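Local coordinates for protein 30-kDa cleavage and polyadenylation specificity factor 30 (Arabidopsis thaliana, PDB 5ZUU) that recognises N6-methyladenosine in RNA through its YTH domain and, as a subunit of the CPSF complex, takes part in pre-mRNA 3'-end formation and poly(A) site choice, at residues R69-C74 with L129-S134. Residues are numbered along the deposited sequence; the frame is centred on the assembly and turned at random.
Sequences RHFQGC and LPVKIS. With nucleotides of chain F.
A small buried contact, of a ring edge against a backbone carbonyl and a valine methyl, joins Phe-71, on strand 70-77 of the mixed sheet of the YTH domain, to the type I beta turn Pro-130 to Ile-133; RNA meets Lys-132 to Ser-134. Just 95 Å² is buried between the segments, a little over half of it from Phe-71. Phe-71 CZ lies 3.9 Å from Val-131 O, which sits at the ring edge in its plane, and 4.4 Å from Val-131 CG2. With CG anti to the carbonyl carbon (chi1 -64°), the Phe-71 ring also reaches Leu-148 and Leu-152 of helix 142-154, and the Phe-71 and Phe-115 rings meet edge-to-face.

The turn is closed by Ile-133 N bonding to Pro-130 O at 3.0 Å. On its RNA side, Ser-134 N makes a weak bond to O2' of C6 of chain F (3.1 Å, 133° at the hydrogen). From Lys-132 an extended chain runs alongside the ribose of U7 of chain F, bringing NZ to 3.5 Å from OP1 of A8 of chain F, probably near enough for electrostatic attraction without a hydrogen bond. A leucine in its place, lacking the amine, would probably weaken the hold on that phosphate. Arg-69, in the loop just before the strand, brings its aliphatic CG to 3.9 Å from the same OP1 of A8 of chain F. Val-131 O, besides meeting the ring, accepts Ser-134 OG at 2.6 Å, the donor tilted 28° from the carbonyl plane.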
loop_
_atom_site.group_PDB
_atom_site.type_symbol
_atom_site.label_atom_id
_atom_site.label_comp_id
_atom_site.label_asym_id
_atom_site.label_seq_id
_atom_site.Cartn_x
_atom_site.Cartn_y
_atom_site.Cartn_z
ATOM N N ARG A 69 9.194 11.620 4.459
ATOM C CA ARG A 69 8.461 12.840 4.020
ATOM C C ARG A 69 7.677 12.548 2.707
ATOM O O ARG A 69 7.346 13.471 1.938
ATOM C CB ARG A 69 9.412 14.070 3.817
ATOM C CG ARG A 69 10.155 14.530 5.036
ATOM C CD ARG A 69 11.168 15.601 4.680
ATOM N NE ARG A 69 12.140 15.774 5.751
ATOM C CZ ARG A 69 11.977 16.565 6.813
ATOM N NH1 ARG A 69 10.892 17.323 6.962
ATOM N NH2 ARG A 69 12.894 16.597 7.757
ATOM N N HIS A 70 7.427 11.283 2.417
ATOM C CA HIS A 70 6.798 10.909 1.141
ATOM C C HIS A 70 5.837 9.687 1.350
ATOM O O HIS A 70 6.028 8.865 2.303
ATOM C CB HIS A 70 7.867 10.505 0.083
ATOM C CG HIS A 70 8.646 11.642 -0.495
ATOM N ND1 HIS A 70 9.676 12.266 0.184
ATOM C CD2 HIS A 70 8.588 12.230 -1.714
ATOM C CE1 HIS A 70 10.200 13.207 -0.581
ATOM N NE2 HIS A 70 9.545 13.212 -1.737
ATOM N N PHE A 71 4.866 9.568 0.432
ATOM C CA PHE A 71 4.189 8.320 0.140
ATOM C C PHE A 71 4.916 7.670 -1.003
ATOM O O PHE A 71 5.320 8.380 -1.904
ATOM C CB PHE A 71 2.728 8.541 -0.226
ATOM C CG PHE A 71 1.895 9.125 0.899
ATOM C CD1 PHE A 71 1.384 8.308 1.922
ATOM C CD2 PHE A 71 1.641 10.513 0.960
ATOM C CE1 PHE A 71 0.639 8.870 2.964
ATOM C CE2 PHE A 71 0.888 11.085 2.011
ATOM C CZ PHE A 71 0.395 10.265 3.001
ATOM N N GLN A 72 5.015 6.329 -0.998
ATOM C CA GLN A 72 5.732 5.566 -1.996
ATOM C C GLN A 72 4.836 4.751 -2.937
ATOM O O GLN A 72 5.318 4.080 -3.892
ATOM C CB GLN A 72 6.703 4.610 -1.330
ATOM C CG GLN A 72 7.976 5.198 -0.816
ATOM C CD GLN A 72 7.839 5.946 0.513
ATOM O OE1 GLN A 72 7.064 5.565 1.367
ATOM N NE2 GLN A 72 8.576 7.008 0.664
ATOM N N GLY A 73 3.537 4.737 -2.726
ATOM C CA GLY A 73 2.654 3.976 -3.650
ATOM C C GLY A 73 1.443 3.419 -2.981
ATOM O O GLY A 73 1.172 3.749 -1.795
ATOM N N CYS A 74 0.729 2.588 -3.729
ATOM C CA CYS A 74 -0.474 1.959 -3.281
ATOM C C CYS A 74 -0.567 0.537 -3.848
ATOM O O CYS A 74 -0.040 0.244 -4.920
ATOM C CB CYS A 74 -1.719 2.817 -3.568
ATOM S SG CYS A 74 -2.214 3.008 -5.272
ATOM N N LEU A 129 -6.876 16.126 10.685
ATOM C CA LEU A 129 -5.466 16.370 10.566
ATOM C C LEU A 129 -4.974 16.097 9.099
ATOM O O LEU A 129 -5.574 15.286 8.381
ATOM C CB LEU A 129 -4.721 15.455 11.533
ATOM C CG LEU A 129 -4.905 15.792 13.027
ATOM C CD1 LEU A 129 -4.561 14.578 13.898
ATOM C CD2 LEU A 129 -4.087 17.003 13.405
ATOM N N PRO A 130 -3.873 16.743 8.670
ATOM C CA PRO A 130 -3.376 16.528 7.317
ATOM C C PRO A 130 -3.029 15.075 7.121
ATOM O O PRO A 130 -2.590 14.433 8.047
ATOM C CB PRO A 130 -2.119 17.404 7.213
ATOM C CG PRO A 130 -1.961 18.062 8.506
ATOM C CD PRO A 130 -3.196 17.871 9.339
ATOM N N VAL A 131 -3.298 14.530 5.947
ATOM C CA VAL A 131 -3.106 13.088 5.748
ATOM C C VAL A 131 -1.700 12.558 5.995
ATOM O O VAL A 131 -1.549 11.367 6.231
ATOM C CB VAL A 131 -3.550 12.644 4.363
ATOM C CG1 VAL A 131 -5.029 12.945 4.180
ATOM C CG2 VAL A 131 -2.727 13.319 3.254
ATOM N N LYS A 132 -0.662 13.418 5.912
ATOM C CA LYS A 132 0.705 13.006 6.274
ATOM C C LYS A 132 0.835 12.504 7.720
ATOM O O LYS A 132 1.675 11.661 7.983
ATOM C CB LYS A 132 1.761 14.071 5.993
ATOM C CG LYS A 132 1.685 15.335 6.827
ATOM C CD LYS A 132 3.032 15.994 6.884
ATOM C CE LYS A 132 2.949 17.327 7.627
ATOM N NZ LYS A 132 4.288 17.947 7.520
ATOM N N ILE A 133 -0.008 13.043 8.613
ATOM C CA ILE A 133 -0.114 12.612 10.027
ATOM C C ILE A 133 -1.073 11.431 10.108
ATOM O O ILE A 133 -2.274 11.584 10.335
ATOM C CB ILE A 133 -0.597 13.776 10.943
ATOM C CG1 ILE A 133 0.234 15.012 10.622
ATOM C CG2 ILE A 133 -0.503 13.381 12.420
ATOM C CD1 ILE A 133 0.158 16.138 11.628
ATOM N N SER A 134 -0.548 10.278 9.766
ATOM C CA SER A 134 -1.273 9.022 9.677
ATOM C C SER A 134 -0.396 7.950 10.285
ATOM O O SER A 134 0.735 7.767 9.841
ATOM C CB SER A 134 -1.601 8.683 8.217
ATOM O OG SER A 134 -2.620 9.517 7.712
ATOM P P C F 6 3.713 4.351 13.256
ATOM O OP1 C F 6 4.099 5.176 14.401
ATOM O OP2 C F 6 2.364 3.731 13.229
ATOM O "O5'" C F 6 3.809 5.238 11.919
ATOM C "C5'" C F 6 4.576 6.447 11.919
ATOM C "C4'" C F 6 3.677 7.636 11.684
ATOM O "O4'" C F 6 2.781 7.801 12.808
ATOM C "C3'" C F 6 4.373 8.982 11.532
ATOM O "O3'" C F 6 4.816 9.138 10.189
ATOM C "C2'" C F 6 3.264 9.936 11.915
ATOM O "O2'" C F 6 2.337 10.155 10.867
ATOM C "C1'" C F 6 2.627 9.184 13.080
ATOM N N1 C F 6 3.212 9.461 14.409
ATOM C C2 C F 6 2.971 10.709 14.992
ATOM O O2 C F 6 2.330 11.554 14.355
ATOM N N3 C F 6 3.432 10.960 16.237
ATOM C C4 C F 6 4.094 10.011 16.905
ATOM N N4 C F 6 4.542 10.310 18.121
ATOM C C5 C F 6 4.350 8.722 16.341
ATOM C C6 C F 6 3.889 8.492 15.103
ATOM P P U F 7 6.139 9.917 9.839
ATOM O OP1 U F 7 6.358 9.750 8.412
ATOM O OP2 U F 7 7.195 9.586 10.742
ATOM O "O5'" U F 7 5.784 11.444 10.111
ATOM C "C5'" U F 7 4.824 12.084 9.276
ATOM C "C4'" U F 7 4.469 13.419 9.852
ATOM O "O4'" U F 7 3.907 13.258 11.178
ATOM C "C3'" U F 7 5.654 14.341 10.041
ATOM O "O3'" U F 7 5.815 15.054 8.830
ATOM C "C2'" U F 7 5.187 15.252 11.149
ATOM O "O2'" U F 7 4.237 16.192 10.699
ATOM C "C1'" U F 7 4.441 14.267 12.030
ATOM N N1 U F 7 5.222 13.620 13.087
ATOM C C2 U F 7 5.422 14.313 14.271
ATOM O O2 U F 7 5.101 15.487 14.426
ATOM N N3 U F 7 6.052 13.595 15.253
ATOM C C4 U F 7 6.451 12.276 15.199
ATOM O O4 U F 7 6.968 11.760 16.188
ATOM C C5 U F 7 6.221 11.634 13.940
ATOM C C6 U F 7 5.612 12.307 12.959
ATOM P P A F 8 7.242 15.343 8.262
ATOM O OP1 A F 8 7.059 15.888 6.879
ATOM O OP2 A F 8 8.120 14.165 8.482
ATOM O "O5'" A F 8 7.583 16.695 8.995
ATOM C "C5'" A F 8 8.354 16.664 10.112
ATOM C "C4'" A F 8 8.077 17.887 10.925
ATOM O "O4'" A F 8 7.233 17.499 12.039
ATOM C "C3'" A F 8 9.378 18.407 11.522
ATOM O "O3'" A F 8 9.861 19.472 10.720
ATOM C "C2'" A F 8 9.042 18.624 12.981
ATOM O "O2'" A F 8 8.390 19.847 13.288
ATOM C "C1'" A F 8 8.011 17.522 13.213
ATOM N N9 A F 8 8.503 16.167 13.551
ATOM C C8 A F 8 8.524 14.969 12.863
ATOM N N7 A F 8 8.955 13.956 13.576
ATOM C C5 A F 8 9.233 14.518 14.814
ATOM C C6 A F 8 9.705 13.968 16.012
ATOM N N6 A F 8 10.017 12.681 16.160
ATOM N N1 A F 8 9.892 14.805 17.056
ATOM C C2 A F 8 9.573 16.099 16.909
ATOM N N3 A F 8 9.108 16.733 15.838
ATOM C C4 A F 8 8.950 15.875 14.815
#